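Local coordinates for metallo-beta-lactamase family protein (Thermus thermophilus, PDB 2ZO4) that binds two zinc ions in a metallo-beta-lactamase fold and is probably a hydrolase, its natural substrate being unassigned, at residues A[177-182]-A[222-227]; A[195-200]-A[249-254]. All coordinates share one frame; numbering follows the deposited sequence.

Contact 1. Residues A[177-182]-A[222-227]; sequences AFYLEE and ADLGAR
Leu224 lies over one face of the Tyr179 ring, and this CH-pi contact is the main apolar part of the contact. Its methyl CD2 stands 3.7 Å from the ring centroid and only 2° off the ring normal, while CG comes to 3.8 Å from Tyr179 CE2. With CG anti to the backbone N (chi1 -172°), Tyr179 reaches across from strand 176-180 to the loop that joins helix 210-222 to strand 228-231. Over the opposite face Glu181 CA lies 3.9 Å above the plane, offset toward the rim. Ala226 adds a smaller apolar touch, its CB 3.7 Å from Tyr179 CE1; its small side chain lets the loop backbone come close, with Ala226 CA 3.4 Å from Tyr179 OH. Leu166 and Leu186, from strands 161-167 and 185-189, touch both Tyr179 and Leu224 and extend the apolar cluster.

The polar part runs through water. No direct hydrogen bond joins the segments; instead a water in the ring plane sits 2.6 Å from Tyr179 OH and donates to Leu224 O at 2.5 Å. Gly225 is the first residue after helix 210-222 whose phi/psi are no longer helical; at phi 88° a side chain would collide with Leu224 O, which explains the glycine. Tyrosine suits its place: the ring is buried among leucines, while the hydroxyl engages a water at the loop.

Contact 2. Residues A[195-200]-A[249-254]; sequences KVSPNV and AHHQAR
The extended loop 195-200 passes beside helix 240-261 with its closest CA atoms, those of Ser197 and His250, 7.9 Å apart, so side chains rather than backbones make the contact. The polar link is a hydrogen bond in which His251 NE2 donates to Ser197 OG at 2.7 Å, the oxygen lying 23° out of the imidazole plane. A chi1 of 176° swings OG away from the Ser197 N to the side where the Pro198 carbonyl lies, and the hydroxyl gives its proton to Pro198 O at 2.9 Å. A single small hydroxyl therefore accepts from the helix and donates to its own loop, a double role for which serine is well suited.

Van der Waals contacts accompany this bond. Ser197 CB comes to 3.6 Å from His250 CD2, and Val200 CG1 to 3.7 Å from His251 CE1, each meeting its ring obliquely. The two imidazoles also meet one another, His250 CD2 lying 3.9 Å above the plane of His251, over its centre. On the far nitrogen, His251 ND1 is hydrogen-bonded to His295 of helix 286-301, so both ring nitrogens are engaged and the rotation of the ring is fixed. Asn199 O bonds to ND1 of the zinc ligand His171, a second-shell link; the Ser197-His251-His295 bonds probably help to hold this loop.

Both contacts are partly buried and share no residue, their centres about 21 Å apart and nearest atoms about 10 Å apart. Contact 1 lies at the end of the central strand 176-180, on the periphery of the chain, about 18 Å from its centre and away from the zinc ions; contact 2 lies further in, with the Val200 side chain about 10 Å from a zinc ion. The chemistry differs as well: aromatic and aliphatic packing with a bridging water, against one direct histidine-to-serine bond, extended by bonds to Pro198 O and His295. Helix 240-261 borders both, since Val240 touches Ala226 in contact 1 and the helix supplies the histidines of contact 2.

Contact 1. Residues A[177-182]-A[222-227]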
ATOM      1  N   ALA A 177       8.064   4.843  -0.777  1.00  9.97           N
ATOM      2  CA  ALA A 177       8.057   5.862   0.273  1.00  9.91           C
ATOM      3  C   ALA A 177       8.807   7.092  -0.234  1.00 10.02           C
ATOM      4  O   ALA A 177       9.625   6.994  -1.153  1.00  9.95           O
ATOM      5  CB  ALA A 177       8.701   5.331   1.545  1.00 10.10           C
ATOM      6  N   PHE A 178       8.522   8.248   0.354  1.00 10.08           N
ATOM      7  CA  PHE A 178       9.185   9.484  -0.036  1.00 10.24           C
ATOM      8  C   PHE A 178       9.920  10.062   1.163  1.00 10.71           C
ATOM      9  O   PHE A 178       9.307  10.393   2.181  1.00 10.81           O
ATOM     10  CB  PHE A 178       8.188  10.482  -0.636  1.00 10.21           C
ATOM     11  CG  PHE A 178       7.488   9.969  -1.871  1.00 10.13           C
ATOM     12  CD1 PHE A 178       8.091  10.069  -3.122  1.00  9.64           C
ATOM     13  CD2 PHE A 178       6.229   9.367  -1.777  1.00 10.46           C
ATOM     14  CE1 PHE A 178       7.452   9.581  -4.270  1.00 10.45           C
ATOM     15  CE2 PHE A 178       5.579   8.876  -2.919  1.00 10.09           C
ATOM     16  CZ  PHE A 178       6.192   8.987  -4.164  1.00 10.01           C
ATOM     17  N   TYR A 179      11.241  10.164   1.033  1.00 11.08           N
ATOM     18  CA  TYR A 179      12.108  10.528   2.149  1.00 11.72           C
ATOM     19  C   TYR A 179      12.748  11.903   1.979  1.00 12.17           C
ATOM     20  O   TYR A 179      13.439  12.169   0.988  1.00 11.90           O
ATOM     21  CB  TYR A 179      13.177   9.448   2.358  1.00 11.46           C
ATOM     22  CG  TYR A 179      14.034   9.614   3.605  1.00 11.75           C
ATOM     23  CD1 TYR A 179      13.462   9.902   4.845  1.00 10.77           C
ATOM     24  CD2 TYR A 179      15.420   9.450   3.543  1.00 11.12           C
ATOM     25  CE1 TYR A 179      14.256  10.041   5.992  1.00 11.34           C
ATOM     26  CE2 TYR A 179      16.219   9.587   4.676  1.00 11.42           C
ATOM     27  CZ  TYR A 179      15.629   9.875   5.896  1.00 11.52           C
ATOM     28  OH  TYR A 179      16.419  10.006   7.015  1.00 12.78           O
ATOM     29  N   LEU A 180      12.493  12.770   2.956  1.00 12.93           N
ATOM     30  CA  LEU A 180      13.103  14.094   3.021  1.00 13.95           C
ATOM     31  C   LEU A 180      14.387  13.960   3.827  1.00 14.35           C
ATOM     32  O   LEU A 180      14.367  13.984   5.060  1.00 14.27           O
ATOM     33  CB  LEU A 180      12.146  15.104   3.670  1.00 13.94           C
ATOM     34  CG  LEU A 180      10.954  15.612   2.847  1.00 14.64           C
ATOM     35  CD1 LEU A 180       9.915  14.517   2.583  1.00 14.38           C
ATOM     36  CD2 LEU A 180      10.300  16.776   3.557  1.00 14.54           C
ATOM     37  N   GLU A 181      15.498  13.805   3.110  1.00 14.98           N
ATOM     38  CA  GLU A 181      16.766  13.375   3.692  1.00 15.72           C
ATOM     39  C   GLU A 181      17.362  14.366   4.687  1.00 16.22           C
ATOM     40  O   GLU A 181      17.851  13.960   5.744  1.00 16.28           O
ATOM     41  CB  GLU A 181      17.780  13.046   2.589  1.00 15.72           C
ATOM     42  CG  GLU A 181      17.415  11.807   1.778  1.00 15.84           C
ATOM     43  CD  GLU A 181      18.435  11.462   0.705  1.00 15.78           C
ATOM     44  OE1 GLU A 181      19.076  12.381   0.148  1.00 15.66           O
ATOM     45  OE2 GLU A 181      18.580  10.259   0.413  1.00 15.19           O
ATOM     46  N   GLU A 182      17.319  15.655   4.359  1.00 16.56           N
ATOM     47  CA  GLU A 182      17.878  16.667   5.251  1.00 17.27           C
ATOM     48  C   GLU A 182      17.102  16.724   6.570  1.00 16.44           C
ATOM     49  O   GLU A 182      17.699  16.728   7.650  1.00 16.80           O
ATOM     50  CB  GLU A 182      17.924  18.042   4.579  1.00 17.26           C
ATOM     51  CG  GLU A 182      18.660  19.092   5.416  1.00 18.92           C
ATOM     52  CD  GLU A 182      18.876  20.403   4.683  1.00 19.18           C
ATOM     53  OE1 GLU A 182      18.014  20.785   3.859  1.00 22.27           O
ATOM     54  OE2 GLU A 182      19.913  21.057   4.941  1.00 22.09           O
ATOM     55  N   ALA A 222      14.577   0.297   8.435  1.00 17.84           N
ATOM     56  CA  ALA A 222      15.193   0.218   9.763  1.00 18.00           C
ATOM     57  C   ALA A 222      16.569   0.890   9.807  1.00 18.13           C
ATOM     58  O   ALA A 222      16.905   1.552  10.788  1.00 18.20           O
ATOM     59  CB  ALA A 222      15.290  -1.226  10.225  1.00 17.84           C
ATOM     60  N   ASP A 223      17.342   0.721   8.736  1.00 18.43           N
ATOM     61  CA  ASP A 223      18.706   1.252   8.642  1.00 18.63           C
ATOM     62  C   ASP A 223      18.765   2.653   8.034  1.00 18.10           C
ATOM     63  O   ASP A 223      19.846   3.238   7.914  1.00 17.98           O
ATOM     64  CB  ASP A 223      19.588   0.299   7.822  1.00 19.18           C
ATOM     65  CG  ASP A 223      19.655  -1.099   8.415  1.00 20.91           C
ATOM     66  OD1 ASP A 223      19.883  -1.225   9.637  1.00 23.59           O
ATOM     67  OD2 ASP A 223      19.490  -2.079   7.653  1.00 23.59           O
ATOM     68  N   LEU A 224      17.604   3.188   7.659  1.00 17.55           N
ATOM     69  CA  LEU A 224      17.529   4.475   6.967  1.00 16.99           C
ATOM     70  C   LEU A 224      18.080   5.640   7.786  1.00 16.78           C
ATOM     71  O   LEU A 224      18.744   6.523   7.242  1.00 16.89           O
ATOM     72  CB  LEU A 224      16.085   4.773   6.533  1.00 17.00           C
ATOM     73  CG  LEU A 224      15.823   5.910   5.539  1.00 16.85           C
ATOM     74  CD1 LEU A 224      16.503   5.675   4.179  1.00 17.01           C
ATOM     75  CD2 LEU A 224      14.323   6.097   5.361  1.00 16.74           C
ATOM     76  N   GLY A 225      17.803   5.639   9.087  1.00 16.27           N
ATOM     77  CA  GLY A 225      18.211   6.738   9.960  1.00 15.91           C
ATOM     78  C   GLY A 225      17.182   7.852  10.023  1.00 15.66           C
ATOM     79  O   GLY A 225      17.508   8.981  10.398  1.00 15.40           O
ATOM     80  N   ALA A 226      15.940   7.535   9.653  1.00 15.13           N
ATOM     81  CA  ALA A 226      14.849   8.510   9.685  1.00 14.91           C
ATOM     82  C   ALA A 226      14.544   8.935  11.119  1.00 14.64           C
ATOM     83  O   ALA A 226      14.626   8.124  12.046  1.00 14.58           O
ATOM     84  CB  ALA A 226      13.602   7.948   9.016  1.00 14.85           C
ATOM     85  N   ARG A 227      14.197  10.208  11.287  1.00 14.31           N
ATOM     86  CA  ARG A 227      13.919  10.778  12.604  1.00 14.39           C
ATOM     87  C   ARG A 227      12.458  10.626  12.997  1.00 14.05           C
ATOM     88  O   ARG A 227      12.127  10.593  14.182  1.00 14.09           O
ATOM     89  CB  ARG A 227      14.333  12.252  12.642  1.00 14.55           C
ATOM     90  CG  ARG A 227      15.842  12.436  12.559  1.00 15.54           C
ATOM     91  CD  ARG A 227      16.258  13.898  12.591  1.00 16.86           C
ATOM     92  NE  ARG A 227      17.701  14.015  12.807  1.00 19.50           N
ATOM     93  CZ  ARG A 227      18.292  13.997  14.003  1.00 20.14           C
ATOM     94  NH1 ARG A 227      17.574  13.861  15.111  1.00 20.78           N
ATOM     95  NH2 ARG A 227      19.608  14.110  14.093  1.00 22.19           N
TER
HETATM   96  O   HOH W   1      18.801   9.063   7.034  1.00 30.04           O

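Contact 2. Residues A[195-200]-A[249-254]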
ATOM      1  N   LYS A 195       0.234   0.897  14.463  1.00 22.03           N
ATOM      2  CA  LYS A 195      -0.648   0.095  15.330  1.00 22.41           C
ATOM      3  C   LYS A 195      -0.693  -1.370  14.922  1.00 22.60           C
ATOM      4  O   LYS A 195      -0.561  -2.273  15.757  1.00 22.82           O
ATOM      5  CB  LYS A 195      -2.059   0.689  15.368  1.00 22.42           C
ATOM      6  N   VAL A 196      -0.878  -1.587  13.627  1.00 22.67           N
ATOM      7  CA  VAL A 196      -1.001  -2.917  13.056  1.00 22.62           C
ATOM      8  C   VAL A 196       0.079  -3.101  12.001  1.00 22.29           C
ATOM      9  O   VAL A 196       0.891  -2.196  11.762  1.00 22.42           O
ATOM     10  CB  VAL A 196      -2.392  -3.116  12.399  1.00 22.72           C
ATOM     11  CG1 VAL A 196      -3.476  -3.206  13.455  1.00 23.42           C
ATOM     12  CG2 VAL A 196      -2.695  -1.984  11.418  1.00 23.10           C
ATOM     13  N   SER A 197       0.097  -4.271  11.380  1.00 21.68           N
ATOM     14  CA  SER A 197       0.913  -4.462  10.200  1.00 21.25           C
ATOM     15  C   SER A 197       0.101  -4.056   8.984  1.00 21.15           C
ATOM     16  O   SER A 197      -1.075  -4.418   8.872  1.00 20.85           O
ATOM     17  CB  SER A 197       1.371  -5.912  10.056  1.00 21.32           C
ATOM     18  OG  SER A 197       2.096  -6.080   8.847  1.00 20.18           O
ATOM     19  N   PRO A 198       0.720  -3.284   8.074  1.00 21.03           N
ATOM     20  CA  PRO A 198       0.093  -3.121   6.772  1.00 20.92           C
ATOM     21  C   PRO A 198      -0.040  -4.479   6.091  1.00 20.81           C
ATOM     22  O   PRO A 198       0.796  -5.367   6.303  1.00 20.93           O
ATOM     23  CB  PRO A 198       1.075  -2.226   6.008  1.00 20.95           C
ATOM     24  CG  PRO A 198       2.354  -2.282   6.772  1.00 20.97           C
ATOM     25  CD  PRO A 198       1.977  -2.524   8.190  1.00 20.97           C
ATOM     26  N   ASN A 199      -1.093  -4.641   5.297  1.00 20.77           N
ATOM     27  CA  ASN A 199      -1.316  -5.867   4.536  1.00 20.77           C
ATOM     28  C   ASN A 199      -0.073  -6.269   3.739  1.00 20.16           C
ATOM     29  O   ASN A 199       0.629  -5.419   3.191  1.00 20.33           O
ATOM     30  CB  ASN A 199      -2.506  -5.683   3.586  1.00 21.13           C
ATOM     31  CG  ASN A 199      -3.222  -6.990   3.271  1.00 22.49           C
ATOM     32  OD1 ASN A 199      -3.823  -7.614   4.153  1.00 24.11           O
ATOM     33  ND2 ASN A 199      -3.176  -7.400   2.006  1.00 22.94           N
ATOM     34  N   VAL A 200       0.217  -7.561   3.718  1.00 19.38           N
ATOM     35  CA  VAL A 200       1.142  -8.120   2.746  1.00 18.46           C
ATOM     36  C   VAL A 200       0.389  -9.236   2.023  1.00 17.80           C
ATOM     37  O   VAL A 200       0.386 -10.392   2.455  1.00 17.36           O
ATOM     38  CB  VAL A 200       2.488  -8.582   3.387  1.00 18.67           C
ATOM     39  CG1 VAL A 200       2.271  -9.648   4.464  1.00 19.10           C
ATOM     40  CG2 VAL A 200       3.443  -9.067   2.321  1.00 18.71           C
ATOM     41  N   ALA A 249       9.342  -8.831  13.808  1.00 14.91           N
ATOM     42  CA  ALA A 249       9.020  -9.796  14.859  1.00 14.90           C
ATOM     43  C   ALA A 249       7.571 -10.265  14.768  1.00 14.72           C
ATOM     44  O   ALA A 249       7.283 -11.445  14.972  1.00 15.05           O
ATOM     45  CB  ALA A 249       9.309  -9.199  16.239  1.00 14.82           C
ATOM     46  N   HIS A 250       6.675  -9.332  14.452  1.00 14.55           N
ATOM     47  CA  HIS A 250       5.257  -9.616  14.235  1.00 14.36           C
ATOM     48  C   HIS A 250       5.042 -10.705  13.185  1.00 14.33           C
ATOM     49  O   HIS A 250       4.333 -11.677  13.427  1.00 14.17           O
ATOM     50  CB  HIS A 250       4.515  -8.335  13.828  1.00 14.25           C
ATOM     51  CG  HIS A 250       3.083  -8.557  13.448  1.00 14.64           C
ATOM     52  ND1 HIS A 250       2.115  -8.904  14.365  1.00 15.28           N
ATOM     53  CD2 HIS A 250       2.456  -8.485  12.249  1.00 15.08           C
ATOM     54  CE1 HIS A 250       0.953  -9.036  13.748  1.00 15.99           C
ATOM     55  NE2 HIS A 250       1.133  -8.786  12.462  1.00 15.77           N
ATOM     56  N   HIS A 251       5.656 -10.536  12.017  1.00 14.41           N
ATOM     57  CA  HIS A 251       5.485 -11.498  10.933  1.00 14.52           C
ATOM     58  C   HIS A 251       6.164 -12.830  11.214  1.00 14.73           C
ATOM     59  O   HIS A 251       5.674 -13.874  10.790  1.00 14.74           O
ATOM     60  CB  HIS A 251       5.910 -10.902   9.593  1.00 14.36           C
ATOM     61  CG  HIS A 251       4.928  -9.908   9.059  1.00 13.95           C
ATOM     62  ND1 HIS A 251       3.761 -10.284   8.430  1.00 13.80           N
ATOM     63  CD2 HIS A 251       4.914  -8.556   9.106  1.00 12.84           C
ATOM     64  CE1 HIS A 251       3.079  -9.204   8.093  1.00 13.85           C
ATOM     65  NE2 HIS A 251       3.759  -8.143   8.489  1.00 13.58           N
ATOM     66  N   GLN A 252       7.268 -12.791  11.956  1.00 14.96           N
ATOM     67  CA  GLN A 252       7.900 -14.008  12.444  1.00 15.60           C
ATOM     68  C   GLN A 252       6.950 -14.789  13.363  1.00 15.33           C
ATOM     69  O   GLN A 252       6.856 -16.013  13.266  1.00 15.26           O
ATOM     70  CB  GLN A 252       9.215 -13.688  13.156  1.00 15.89           C
ATOM     71  CG  GLN A 252      10.250 -14.801  13.075  1.00 18.41           C
ATOM     72  CD  GLN A 252      10.647 -15.141  11.641  1.00 20.54           C
ATOM     73  OE1 GLN A 252      10.790 -14.260  10.784  1.00 21.63           O
ATOM     74  NE2 GLN A 252      10.825 -16.429  11.375  1.00 21.91           N
ATOM     75  N   ALA A 253       6.234 -14.071  14.228  1.00 15.27           N
ATOM     76  CA  ALA A 253       5.219 -14.677  15.096  1.00 15.40           C
ATOM     77  C   ALA A 253       4.055 -15.248  14.283  1.00 15.42           C
ATOM     78  O   ALA A 253       3.601 -16.363  14.550  1.00 15.40           O
ATOM     79  CB  ALA A 253       4.714 -13.668  16.128  1.00 15.36           C
ATOM     80  N   ARG A 254       3.592 -14.490  13.287  1.00 15.39           N
ATOM     81  CA  ARG A 254       2.535 -14.946  12.370  1.00 15.60           C
ATOM     82  C   ARG A 254       2.931 -16.215  11.612  1.00 15.47           C
ATOM     83  O   ARG A 254       2.111 -17.116  11.438  1.00 15.17           O
ATOM     84  CB  ARG A 254       2.150 -13.842  11.381  1.00 15.63           C
ATOM     85  CG  ARG A 254       1.494 -12.628  12.021  1.00 17.30           C
ATOM     86  CD  ARG A 254      -0.031 -12.739  12.033  1.00 20.28           C
ATOM     87  NE  ARG A 254      -0.624 -12.189  10.817  1.00 22.16           N
ATOM     88  CZ  ARG A 254      -0.874 -10.893  10.631  1.00 22.38           C
TER